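Local coordinates for protein YciF (Escherichia coli, PDB 2GS4) that is a stress protein of still unsettled biochemical role that forms a homodimer of ferritin-like, rubrerythrin-related subunits and probably binds metal ions, at residues A[18-32]-A[44-58]. Numbering follows the deposited sequence.
Sequences YSAEKQLTRALAKLA and FHAHLEETHGQIERI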
ATOM      1  N   TYR A  18       3.724 -11.840  -1.774  1.00 23.52           N
ATOM      2  CA  TYR A  18       4.105 -12.738  -2.867  1.00 26.39           C
ATOM      3  C   TYR A  18       3.631 -12.071  -4.159  1.00 23.46           C
ATOM      4  O   TYR A  18       4.376 -11.964  -5.128  1.00 24.79           O
ATOM      5  CB  TYR A  18       3.416 -14.098  -2.720  1.00 27.07           C
ATOM      6  CG  TYR A  18       3.909 -15.173  -3.675  1.00 33.17           C
ATOM      7  CD1 TYR A  18       5.071 -15.896  -3.401  1.00 30.33           C
ATOM      8  CD2 TYR A  18       3.210 -15.472  -4.846  1.00 31.37           C
ATOM      9  CE1 TYR A  18       5.525 -16.889  -4.266  1.00 36.58           C
ATOM     10  CE2 TYR A  18       3.661 -16.471  -5.724  1.00 42.69           C
ATOM     11  CZ  TYR A  18       4.818 -17.172  -5.423  1.00 43.36           C
ATOM     12  OH  TYR A  18       5.270 -18.159  -6.268  1.00 46.41           O
ATOM     13  N   SER A  19       2.386 -11.608  -4.156  1.00 25.75           N
ATOM     14  CA  SER A  19       1.827 -10.937  -5.324  1.00 24.44           C
ATOM     15  C   SER A  19       2.636  -9.686  -5.667  1.00 24.34           C
ATOM     16  O   SER A  19       2.941  -9.448  -6.828  1.00 20.82           O
ATOM     17  CB  SER A  19       0.355 -10.577  -5.077  1.00 28.74           C
ATOM     18  OG  SER A  19      -0.117  -9.630  -6.023  1.00 27.94           O
ATOM     19  N   ALA A  20       2.994  -8.899  -4.655  1.00 21.42           N
ATOM     20  CA  ALA A  20       3.760  -7.675  -4.866  1.00 23.17           C
ATOM     21  C   ALA A  20       5.099  -7.934  -5.555  1.00 23.18           C
ATOM     22  O   ALA A  20       5.485  -7.205  -6.459  1.00 25.16           O
ATOM     23  CB  ALA A  20       3.987  -6.970  -3.524  1.00 21.00           C
ATOM     24  N   GLU A  21       5.810  -8.962  -5.101  1.00 24.58           N
ATOM     25  CA  GLU A  21       7.108  -9.310  -5.674  1.00 22.79           C
ATOM     26  C   GLU A  21       6.934  -9.757  -7.124  1.00 19.13           C
ATOM     27  O   GLU A  21       7.740  -9.417  -7.994  1.00 22.97           O
ATOM     28  CB  GLU A  21       7.761 -10.429  -4.840  1.00 24.88           C
ATOM     29  CG  GLU A  21       8.033 -10.034  -3.385  1.00 23.35           C
ATOM     30  CD  GLU A  21       9.182  -9.039  -3.244  1.00 27.32           C
ATOM     31  OE1 GLU A  21       9.448  -8.281  -4.204  1.00 29.13           O
ATOM     32  OE2 GLU A  21       9.814  -9.005  -2.164  1.00 30.99           O
ATOM     33  N   LYS A  22       5.865 -10.511  -7.362  1.00 19.62           N
ATOM     34  CA  LYS A  22       5.520 -11.031  -8.682  1.00 21.22           C
ATOM     35  C   LYS A  22       5.358  -9.849  -9.646  1.00 26.39           C
ATOM     36  O   LYS A  22       5.934  -9.820 -10.731  1.00 25.50           O
ATOM     37  CB  LYS A  22       4.196 -11.792  -8.595  1.00 25.21           C
ATOM     38  CG  LYS A  22       4.118 -13.057  -9.419  1.00 49.85           C
ATOM     39  CD  LYS A  22       4.799 -14.225  -8.727  1.00 51.80           C
ATOM     40  CE  LYS A  22       4.836 -15.431  -9.651  1.00 76.95           C
ATOM     41  NZ  LYS A  22       5.797 -16.460  -9.183  1.00 51.80           N
ATOM     42  N   GLN A  23       4.560  -8.871  -9.231  1.00 24.92           N
ATOM     43  CA  GLN A  23       4.321  -7.684 -10.038  1.00 22.25           C
ATOM     44  C   GLN A  23       5.615  -6.898 -10.145  1.00 21.76           C
ATOM     45  O   GLN A  23       5.941  -6.368 -11.210  1.00 23.12           O
ATOM     46  CB  GLN A  23       3.250  -6.798  -9.391  1.00 22.58           C
ATOM     47  CG  GLN A  23       1.932  -7.496  -9.112  1.00 22.42           C
ATOM     48  CD  GLN A  23       0.921  -6.567  -8.461  1.00 23.38           C
ATOM     49  OE1 GLN A  23       0.662  -5.475  -8.955  1.00 20.32           O
ATOM     50  NE2 GLN A  23       0.349  -6.998  -7.348  1.00 24.67           N
ATOM     51  N   LEU A  24       6.370  -6.825  -9.051  1.00 22.26           N
ATOM     52  CA  LEU A  24       7.607  -6.065  -9.094  1.00 24.76           C
ATOM     53  C   LEU A  24       8.571  -6.582 -10.180  1.00 29.47           C
ATOM     54  O   LEU A  24       9.217  -5.777 -10.852  1.00 27.00           O
ATOM     55  CB  LEU A  24       8.278  -6.048  -7.717  1.00 28.31           C
ATOM     56  CG  LEU A  24       9.201  -4.848  -7.430  1.00 38.49           C
ATOM     57  CD1 LEU A  24       8.518  -3.534  -7.817  1.00 38.52           C
ATOM     58  CD2 LEU A  24       9.577  -4.823  -5.957  1.00 28.07           C
ATOM     59  N   THR A  25       8.642  -7.902 -10.382  1.00 27.31           N
ATOM     60  CA  THR A  25       9.537  -8.467 -11.409  1.00 28.85           C
ATOM     61  C   THR A  25       9.332  -7.826 -12.779  1.00 28.30           C
ATOM     62  O   THR A  25      10.300  -7.427 -13.432  1.00 31.40           O
ATOM     63  CB  THR A  25       9.374 -10.010 -11.571  1.00 27.24           C
ATOM     64  OG1 THR A  25       8.025 -10.322 -11.928  1.00 31.86           O
ATOM     65  CG2 THR A  25       9.748 -10.738 -10.279  1.00 28.84           C
ATOM     66  N   ARG A  26       8.079  -7.735 -13.220  1.00 28.36           N
ATOM     67  CA  ARG A  26       7.769  -7.115 -14.505  1.00 39.06           C
ATOM     68  C   ARG A  26       8.156  -5.633 -14.469  1.00 33.73           C
ATOM     69  O   ARG A  26       8.845  -5.136 -15.359  1.00 35.33           O
ATOM     70  CB  ARG A  26       6.266  -7.228 -14.840  1.00 31.05           C
ATOM     71  CG  ARG A  26       5.763  -8.615 -15.276  1.00 54.24           C
ATOM     72  CD  ARG A  26       4.976  -9.353 -14.178  1.00 66.57           C
ATOM     73  NE  ARG A  26       3.664  -8.769 -13.888  1.00 68.54           N
ATOM     74  CZ  ARG A  26       2.753  -9.336 -13.095  1.00 56.28           C
ATOM     75  NH1 ARG A  26       3.006 -10.503 -12.515  1.00 57.03           N
ATOM     76  NH2 ARG A  26       1.591  -8.734 -12.873  1.00 69.71           N
ATOM     77  N   ALA A  27       7.719  -4.935 -13.428  1.00 32.26           N
ATOM     78  CA  ALA A  27       7.999  -3.509 -13.299  1.00 29.34           C
ATOM     79  C   ALA A  27       9.481  -3.145 -13.347  1.00 28.88           C
ATOM     80  O   ALA A  27       9.866  -2.172 -13.991  1.00 30.60           O
ATOM     81  CB  ALA A  27       7.379  -2.975 -12.019  1.00 28.18           C
ATOM     82  N   LEU A  28      10.318  -3.928 -12.676  1.00 23.25           N
ATOM     83  CA  LEU A  28      11.746  -3.637 -12.651  1.00 26.01           C
ATOM     84  C   LEU A  28      12.417  -3.793 -14.020  1.00 24.70           C
ATOM     85  O   LEU A  28      13.342  -3.048 -14.342  1.00 26.12           O
ATOM     86  CB  LEU A  28      12.439  -4.511 -11.595  1.00 24.79           C
ATOM     87  CG  LEU A  28      12.010  -4.195 -10.153  1.00 29.24           C
ATOM     88  CD1 LEU A  28      12.492  -5.279  -9.200  1.00 26.83           C
ATOM     89  CD2 LEU A  28      12.561  -2.840  -9.746  1.00 34.89           C
ATOM     90  N   ALA A  29      11.964  -4.750 -14.829  1.00 26.28           N
ATOM     91  CA  ALA A  29      12.551  -4.932 -16.154  1.00 25.46           C
ATOM     92  C   ALA A  29      12.209  -3.702 -16.990  1.00 30.73           C
ATOM     93  O   ALA A  29      13.037  -3.225 -17.772  1.00 31.65           O
ATOM     94  CB  ALA A  29      11.999  -6.180 -16.814  1.00 31.43           C
ATOM     95  N   LYS A  30      10.989  -3.191 -16.825  1.00 32.23           N
ATOM     96  CA  LYS A  30      10.572  -2.001 -17.560  1.00 31.58           C
ATOM     97  C   LYS A  30      11.374  -0.800 -17.050  1.00 31.50           C
ATOM     98  O   LYS A  30      11.864   0.003 -17.843  1.00 31.27           O
ATOM     99  CB  LYS A  30       9.070  -1.719 -17.386  1.00 26.65           C
ATOM    100  CG  LYS A  30       8.090  -2.645 -18.139  1.00 47.99           C
ATOM    101  CD  LYS A  30       6.681  -2.004 -18.173  1.00 68.74           C
ATOM    102  CE  LYS A  30       5.606  -2.914 -18.782  1.00 78.05           C
ATOM    103  NZ  LYS A  30       4.303  -2.199 -19.022  1.00 53.22           N
ATOM    104  N   LEU A  31      11.523  -0.671 -15.734  1.00 28.63           N
ATOM    105  CA  LEU A  31      12.279   0.460 -15.204  1.00 30.81           C
ATOM    106  C   LEU A  31      13.713   0.465 -15.696  1.00 30.63           C
ATOM    107  O   LEU A  31      14.251   1.520 -16.024  1.00 28.76           O
ATOM    108  CB  LEU A  31      12.277   0.470 -13.676  1.00 23.68           C
ATOM    109  CG  LEU A  31      10.997   0.935 -12.992  1.00 24.92           C
ATOM    110  CD1 LEU A  31      11.096   0.594 -11.522  1.00 23.95           C
ATOM    111  CD2 LEU A  31      10.794   2.437 -13.196  1.00 22.83           C
ATOM    112  N   ALA A  32      14.341  -0.703 -15.747  1.00 26.99           N
ATOM    113  CA  ALA A  32      15.718  -0.759 -16.198  1.00 28.40           C
ATOM    114  C   ALA A  32      15.862  -0.213 -17.623  1.00 32.94           C
ATOM    115  O   ALA A  32      16.899   0.360 -17.959  1.00 31.85           O
ATOM    116  CB  ALA A  32      16.242  -2.189 -16.111  1.00 28.90           C
ATOM    117  N   PHE A  44      18.336  -1.195 -11.238  1.00 25.25           N
ATOM    118  CA  PHE A  44      17.006  -1.770 -11.421  1.00 25.44           C
ATOM    119  C   PHE A  44      17.165  -3.229 -11.856  1.00 27.46           C
ATOM    120  O   PHE A  44      16.414  -4.098 -11.428  1.00 23.98           O
ATOM    121  CB  PHE A  44      16.186  -1.002 -12.476  1.00 25.81           C
ATOM    122  CG  PHE A  44      15.639   0.322 -11.993  1.00 24.07           C
ATOM    123  CD1 PHE A  44      14.925   0.417 -10.795  1.00 25.94           C
ATOM    124  CD2 PHE A  44      15.796   1.472 -12.768  1.00 25.15           C
ATOM    125  CE1 PHE A  44      14.387   1.649 -10.376  1.00 24.85           C
ATOM    126  CE2 PHE A  44      15.262   2.696 -12.355  1.00 23.18           C
ATOM    127  CZ  PHE A  44      14.557   2.782 -11.166  1.00 26.65           C
ATOM    128  N   HIS A  45      18.149  -3.495 -12.709  1.00 23.31           N
ATOM    129  CA  HIS A  45      18.380  -4.860 -13.168  1.00 27.75           C
ATOM    130  C   HIS A  45      18.877  -5.709 -12.006  1.00 26.93           C
ATOM    131  O   HIS A  45      18.493  -6.871 -11.869  1.00 34.15           O
ATOM    132  CB  HIS A  45      19.395  -4.888 -14.314  1.00 32.96           C
ATOM    133  CG  HIS A  45      19.585  -6.246 -14.917  1.00 40.85           C
ATOM    134  ND1 HIS A  45      18.560  -6.946 -15.519  1.00 57.11           N
ATOM    135  CD2 HIS A  45      20.678  -7.037 -15.002  1.00 50.08           C
ATOM    136  CE1 HIS A  45      19.014  -8.110 -15.946  1.00 61.10           C
ATOM    137  NE2 HIS A  45      20.299  -8.191 -15.644  1.00 41.36           N
ATOM    138  N   ALA A  46      19.720  -5.127 -11.159  1.00 24.49           N
ATOM    139  CA  ALA A  46      20.228  -5.857 -10.010  1.00 27.56           C
ATOM    140  C   ALA A  46      19.064  -6.188  -9.077  1.00 29.11           C
ATOM    141  O   ALA A  46      18.973  -7.302  -8.567  1.00 26.62           O
ATOM    142  CB  ALA A  46      21.277  -5.030  -9.271  1.00 24.42           C
ATOM    143  N   HIS A  47      18.163  -5.232  -8.864  1.00 23.51           N
ATOM    144  CA  HIS A  47      17.035  -5.481  -7.969  1.00 26.43           C
ATOM    145  C   HIS A  47      16.061  -6.489  -8.572  1.00 26.67           C
ATOM    146  O   HIS A  47      15.380  -7.216  -7.840  1.00 29.95           O
ATOM    147  CB  HIS A  47      16.290  -4.186  -7.645  1.00 24.47           C
ATOM    148  CG  HIS A  47      15.364  -4.311  -6.474  1.00 24.07           C
ATOM    149  ND1 HIS A  47      14.253  -3.514  -6.317  1.00 26.12           N
ATOM    150  CD2 HIS A  47      15.388  -5.141  -5.404  1.00 25.59           C
ATOM    151  CE1 HIS A  47      13.628  -3.849  -5.198  1.00 25.75           C
ATOM    152  NE2 HIS A  47      14.297  -4.833  -4.629  1.00 26.93           N
ATOM    153  N   LEU A  48      15.996  -6.535  -9.902  1.00 23.72           N
ATOM    154  CA  LEU A  48      15.120  -7.471 -10.595  1.00 22.08           C
ATOM    155  C   LEU A  48      15.572  -8.891 -10.259  1.00 25.93           C
ATOM    156  O   LEU A  48      14.751  -9.783 -10.036  1.00 22.86           O
ATOM    157  CB  LEU A  48      15.196  -7.258 -12.108  1.00 25.20           C
ATOM    158  CG  LEU A  48      14.641  -8.401 -12.967  1.00 30.73           C
ATOM    159  CD1 LEU A  48      13.254  -8.774 -12.478  1.00 32.18           C
ATOM    160  CD2 LEU A  48      14.610  -7.998 -14.435  1.00 31.09           C
ATOM    161  N   GLU A  49      16.883  -9.093 -10.233  1.00 25.48           N
ATOM    162  CA  GLU A  49      17.422 -10.407  -9.914  1.00 24.14           C
ATOM    163  C   GLU A  49      17.200 -10.729  -8.446  1.00 22.98           C
ATOM    164  O   GLU A  49      16.713 -11.807  -8.113  1.00 21.31           O
ATOM    165  CB  GLU A  49      18.903 -10.458 -10.269  1.00 23.12           C
ATOM    166  CG  GLU A  49      19.143 -10.277 -11.752  1.00 23.71           C
ATOM    167  CD  GLU A  49      18.282 -11.213 -12.576  1.00 33.86           C
ATOM    168  OE1 GLU A  49      17.930 -10.852 -13.719  1.00 44.41           O
ATOM    169  OE2 GLU A  49      17.957 -12.316 -12.080  1.00 44.61           O
ATOM    170  N   GLU A  50      17.527  -9.782  -7.569  1.00 23.08           N
ATOM    171  CA  GLU A  50      17.335  -9.961  -6.135  1.00 28.27           C
ATOM    172  C   GLU A  50      15.857 -10.253  -5.818  1.00 28.03           C
ATOM    173  O   GLU A  50      15.567 -11.031  -4.916  1.00 29.43           O
ATOM    174  CB  GLU A  50      17.848  -8.706  -5.390  1.00 33.53           C
ATOM    175  CG  GLU A  50      17.396  -8.525  -3.941  1.00 43.16           C
ATOM    176  CD  GLU A  50      17.950  -7.244  -3.312  1.00 36.93           C
ATOM    177  OE1 GLU A  50      17.180  -6.514  -2.649  1.00 47.78           O
ATOM    178  OE2 GLU A  50      19.161  -6.966  -3.477  1.00 45.39           O
ATOM    179  N   THR A  51      14.929  -9.651  -6.566  1.00 24.65           N
ATOM    180  CA  THR A  51      13.501  -9.880  -6.335  1.00 25.61           C
ATOM    181  C   THR A  51      13.091 -11.309  -6.697  1.00 26.86           C
ATOM    182  O   THR A  51      12.249 -11.904  -6.010  1.00 25.04           O
ATOM    183  CB  THR A  51      12.614  -8.865  -7.121  1.00 32.59           C
ATOM    184  OG1 THR A  51      12.860  -7.534  -6.644  1.00 28.68           O
ATOM    185  CG2 THR A  51      11.122  -9.180  -6.913  1.00 30.50           C
ATOM    186  N   HIS A  52      13.661 -11.855  -7.773  1.00 24.16           N
ATOM    187  CA  HIS A  52      13.343 -13.226  -8.145  1.00 27.29           C
ATOM    188  C   HIS A  52      13.859 -14.101  -7.007  1.00 29.44           C
ATOM    189  O   HIS A  52      13.233 -15.099  -6.637  1.00 27.80           O
ATOM    190  CB  HIS A  52      14.013 -13.619  -9.473  1.00 26.24           C
ATOM    191  CG  HIS A  52      13.146 -13.395 -10.674  1.00 30.14           C
ATOM    192  ND1 HIS A  52      13.442 -12.465 -11.650  1.00 32.99           N
ATOM    193  CD2 HIS A  52      11.974 -13.964 -11.044  1.00 34.47           C
ATOM    194  CE1 HIS A  52      12.488 -12.469 -12.564  1.00 33.47           C
ATOM    195  NE2 HIS A  52      11.585 -13.370 -12.220  1.00 35.91           N
ATOM    196  N   GLY A  53      14.995 -13.707  -6.436  1.00 28.02           N
ATOM    197  CA  GLY A  53      15.562 -14.462  -5.336  1.00 23.15           C
ATOM    198  C   GLY A  53      14.688 -14.393  -4.093  1.00 27.22           C
ATOM    199  O   GLY A  53      14.597 -15.356  -3.337  1.00 24.18           O
ATOM    200  N   GLN A  54      14.047 -13.246  -3.877  1.00 23.78           N
ATOM    201  CA  GLN A  54      13.189 -13.056  -2.716  1.00 22.97           C
ATOM    202  C   GLN A  54      11.917 -13.881  -2.845  1.00 21.83           C
ATOM    203  O   GLN A  54      11.356 -14.335  -1.836  1.00 23.80           O
ATOM    204  CB  GLN A  54      12.900 -11.553  -2.530  1.00 21.25           C
ATOM    205  CG  GLN A  54      14.180 -10.785  -2.187  1.00 21.94           C
ATOM    206  CD  GLN A  54      14.077  -9.276  -2.322  1.00 27.15           C
ATOM    207  OE1 GLN A  54      13.121  -8.752  -2.887  1.00 27.16           O
ATOM    208  NE2 GLN A  54      15.089  -8.570  -1.818  1.00 27.09           N
ATOM    209  N   ILE A  55      11.457 -14.101  -4.075  1.00 21.98           N
ATOM    210  CA  ILE A  55      10.274 -14.916  -4.245  1.00 22.24           C
ATOM    211  C   ILE A  55      10.679 -16.343  -3.836  1.00 24.18           C
ATOM    212  O   ILE A  55       9.916 -17.040  -3.170  1.00 24.65           O
ATOM    213  CB  ILE A  55       9.744 -14.867  -5.696  1.00 23.62           C
ATOM    214  CG1 ILE A  55       9.202 -13.460  -5.982  1.00 27.14           C
ATOM    215  CG2 ILE A  55       8.636 -15.903  -5.892  1.00 27.25           C
ATOM    216  CD1 ILE A  55       8.656 -13.248  -7.386  1.00 28.27           C
ATOM    217  N   GLU A  56      11.883 -16.772  -4.207  1.00 25.18           N
ATOM    218  CA  GLU A  56      12.314 -18.118  -3.816  1.00 29.15           C
ATOM    219  C   GLU A  56      12.339 -18.221  -2.298  1.00 26.28           C
ATOM    220  O   GLU A  56      11.975 -19.252  -1.728  1.00 26.59           O
ATOM    221  CB  GLU A  56      13.709 -18.443  -4.370  1.00 22.18           C
ATOM    222  CG  GLU A  56      13.754 -18.519  -5.892  1.00 22.86           C
ATOM    223  CD  GLU A  56      12.889 -19.628  -6.444  1.00 22.27           C
ATOM    224  OE1 GLU A  56      12.371 -19.463  -7.564  1.00 42.98           O
ATOM    225  OE2 GLU A  56      12.736 -20.666  -5.768  1.00 35.34           O
ATOM    226  N   ARG A  57      12.769 -17.153  -1.635  1.00 30.43           N
ATOM    227  CA  ARG A  57      12.828 -17.166  -0.182  1.00 23.98           C
ATOM    228  C   ARG A  57      11.420 -17.298   0.410  1.00 25.34           C
ATOM    229  O   ARG A  57      11.248 -17.915   1.463  1.00 27.11           O
ATOM    230  CB  ARG A  57      13.530 -15.905   0.333  1.00 26.12           C
ATOM    231  CG  ARG A  57      14.007 -16.011   1.773  1.00 27.77           C
ATOM    232  CD  ARG A  57      14.944 -14.865   2.122  1.00 26.51           C
ATOM    233  NE  ARG A  57      16.208 -14.963   1.400  1.00 30.30           N
ATOM    234  CZ  ARG A  57      16.847 -13.922   0.875  1.00 40.51           C
ATOM    235  NH1 ARG A  57      17.998 -14.094   0.237  1.00 46.43           N
ATOM    236  NH2 ARG A  57      16.317 -12.707   0.962  1.00 43.33           N
ATOM    237  N   ILE A  58      10.417 -16.727  -0.258  1.00 29.55           N
ATOM    238  CA  ILE A  58       9.043 -16.840   0.219  1.00 29.00           C
ATOM    239  C   ILE A  58       8.590 -18.303   0.122  1.00 25.15           C
ATOM    240  O   ILE A  58       7.837 -18.775   0.969  1.00 26.25           O
ATOM    241  CB  ILE A  58       8.056 -15.928  -0.586  1.00 25.80           C
ATOM    242  CG1 ILE A  58       8.276 -14.451  -0.227  1.00 28.99           C
ATOM    243  CG2 ILE A  58       6.614 -16.316  -0.270  1.00 25.95           C
ATOM    244  CD1 ILE A  58       7.474 -13.481  -1.095  1.00 29.87           C
TER
HETATM  245  O   HOH W   1      11.949  -6.987  -4.125  1.00 33.80           O
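Thr51 OG1 and Glu21 OE1 are joined across the helices by one water, which donates to Thr51 OG1 over 2.7 Å and to Glu21 OE1 over 2.8 Å. The same Thr51 OG1 donates to His47 O, one turn back in its own helix, over 2.8 Å. Having CG2 anti to its backbone N turns the Thr51 methyl toward the same carboxylate. Glu21 OE2 is hydrogen-bonded to Tyr117 OH, while His47 NE2 and Gln54 NE2 both hydrogen-bond to Glu143, which links this polar layer to helices 95-126 and 130-159. The two segments belong to the first antiparallel helical hairpin (segment axes 163° apart in direction, 8.4 Å at closest approach) of a ferritin-like four-helix bundle, a fold whose polar interior commonly houses a dimetal centre. The helices interlock knobs-into-holes, with polar as well as aliphatic knobs. Leu28 wedges among Phe44, His47, Leu48 and Thr51, its CD1 3.4 Å from Thr51 OG1. Toward one end, Leu31 CB sits squarely over a face of the Phe44 ring, 3.7 Å from its centroid. Midway, Thr25 CG2 lies over a face of the His52 ring, offset toward the rim, in a second CH-pi contact. At the other end, Ile58 CG2 lies at the edge of the Tyr18 ring, near its plane, 3.5 Å from Tyr18 CD1.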